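Local coordinates for protein Chains: A (Unidentified, PDB 6ZM9) that cleaves S-adenosyl methionine as a phage-encoded SAM lyase, and is captured here with S-methyl-5'-thioadenosine bound, at residues V33-T36 against I37-K41. Sequence-based numbering, arbitrary orientation.
Sequences VKDT and IAIRK
Consecutive turns of the amphipathic helix 29-43 meet here, with V33, D35 and T36 each paired to the residue four places on: I37, I39 and R40. The i to i+4 ladder is regular. I37 N gives its hydrogen to V33 O at 3.0 Å, and A38 N does the same to K34 O at 3.1 Å. The next two rungs, I39 N to D35 O and R40 N to T36 O, are both 2.9 Å, the last with an N-H...O angle of 166°.

V33 and I37 run alongside each other down one flank, with V33 CG1 4.0 Å from I37 CD1. Apolar branches suit this place: V33 packs on T68 and I37 on L66 of a second subunit, while V33 also touches F51 of its own chain. T36 sits on the buried face, against F51 and I74 of the sheet. Its OG1 lies beside its own backbone N (chi1 -63°) and hydrogen-bonds back to V32 O, satisfying the hydroxyl within the helix, while CG2 is turned to meet R40 CD at 3.8 Å. R40 follows that methyl and then kinks at its third torsion (84°), its side chain packing against I45 and I76; NH1 makes weak hydrogen bonds to P47 O and D48 O, tying the helix to the segment that follows it. On another flank D35 OD2 comes within 3.6 Å of I39 CD1, a plain van der Waals contact, where I39 packs on L94 and E97 of helix 84-101. The same OD2 lies near D101 OD2, a like-charge approach that would probably raise the pKa of one of the two acids.

Pairing of side chains four residues apart, with V33, T36, I39 and R40 buried, is typical of an amphipathic helix packed on an antiparallel sheet, here also against helix 84-101 and a second subunit.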
loop_
_atom_site.group_PDB
_atom_site.type_symbol
_atom_site.label_atom_id
_atom_site.label_comp_id
_atom_site.label_asym_id
_atom_site.label_seq_id
_atom_site.Cartn_x
_atom_site.Cartn_y
_atom_site.Cartn_z
ATOM N N VAL A 33 6.842 12.158 8.962
ATOM C CA VAL A 33 6.770 11.304 10.153
ATOM C C VAL A 33 6.718 12.159 11.410
ATOM O O VAL A 33 5.834 12.010 12.261
ATOM C CB VAL A 33 7.957 10.325 10.195
ATOM C CG1 VAL A 33 7.968 9.535 11.504
ATOM C CG2 VAL A 33 7.912 9.346 9.010
ATOM N N LYS A 34 7.696 13.053 11.556
ATOM C CA LYS A 34 7.784 13.855 12.770
ATOM C C LYS A 34 6.570 14.762 12.928
ATOM O O LYS A 34 6.055 14.930 14.040
ATOM C CB LYS A 34 9.078 14.668 12.752
ATOM C CG LYS A 34 10.374 13.862 12.893
ATOM C CD LYS A 34 11.590 14.787 12.782
ATOM C CE LYS A 34 12.883 14.023 12.790
ATOM N NZ LYS A 34 12.990 13.255 14.048
ATOM N N ASP A 35 6.125 15.397 11.844
ATOM C CA ASP A 35 4.991 16.312 11.941
ATOM C C ASP A 35 3.719 15.550 12.290
ATOM O O ASP A 35 2.904 16.038 13.089
ATOM C CB ASP A 35 4.837 17.104 10.641
ATOM C CG ASP A 35 4.031 18.371 10.811
ATOM O OD1 ASP A 35 4.286 19.116 11.772
ATOM O OD2 ASP A 35 3.154 18.628 9.961
ATOM N N THR A 36 3.534 14.357 11.706
ATOM C CA THR A 36 2.362 13.544 12.011
ATOM C C THR A 36 2.347 13.143 13.482
ATOM O O THR A 36 1.296 13.199 14.132
ATOM C CB THR A 36 2.320 12.315 11.099
ATOM O OG1 THR A 36 2.177 12.726 9.732
ATOM C CG2 THR A 36 1.155 11.405 11.445
ATOM N N ILE A 37 3.494 12.722 14.025
ATOM C CA ILE A 37 3.559 12.364 15.441
ATOM C C ILE A 37 3.126 13.546 16.297
ATOM O O ILE A 37 2.337 13.406 17.240
ATOM C CB ILE A 37 4.975 11.895 15.829
ATOM C CG1 ILE A 37 5.313 10.549 15.199
ATOM C CG2 ILE A 37 5.114 11.845 17.372
ATOM C CD1 ILE A 37 6.779 10.195 15.307
ATOM N N ALA A 38 3.650 14.733 15.982
ATOM C CA ALA A 38 3.348 15.922 16.765
ATOM C C ALA A 38 1.869 16.278 16.705
ATOM O O ALA A 38 1.265 16.610 17.726
ATOM C CB ALA A 38 4.209 17.082 16.259
ATOM N N ILE A 39 1.266 16.208 15.524
ATOM C CA ILE A 39 -0.143 16.544 15.380
ATOM C C ILE A 39 -1.002 15.549 16.151
ATOM O O ILE A 39 -1.936 15.929 16.870
ATOM C CB ILE A 39 -0.530 16.571 13.893
ATOM C CG1 ILE A 39 0.120 17.743 13.169
ATOM C CG2 ILE A 39 -2.029 16.634 13.746
ATOM C CD1 ILE A 39 0.158 17.603 11.663
ATOM N N ARG A 40 -0.713 14.258 15.998
ATOM C CA ARG A 40 -1.531 13.230 16.628
ATOM C C ARG A 40 -1.392 13.264 18.145
ATOM O O ARG A 40 -2.374 13.040 18.862
ATOM C CB ARG A 40 -1.218 11.854 16.025
ATOM C CG ARG A 40 -1.503 11.824 14.514
ATOM C CD ARG A 40 -1.516 10.434 13.941
ATOM N NE ARG A 40 -2.827 9.828 14.129
ATOM C CZ ARG A 40 -3.056 8.525 14.117
ATOM N NH1 ARG A 40 -2.054 7.676 13.934
ATOM N NH2 ARG A 40 -4.286 8.062 14.284
ATOM N N LYS A 41 -0.207 13.582 18.659
ATOM C CA LYS A 41 -0.078 13.748 20.103
ATOM C C LYS A 41 -0.975 14.875 20.611
ATOM O O LYS A 41 -1.603 14.746 21.671
ATOM C CB LYS A 41 1.376 13.991 20.472
ATOM C CG LYS A 41 2.263 12.754 20.406
ATOM C CD LYS A 41 3.685 13.112 20.821
ATOM C CE LYS A 41 4.591 11.903 20.995
ATOM N NZ LYS A 41 6.030 12.329 21.152
#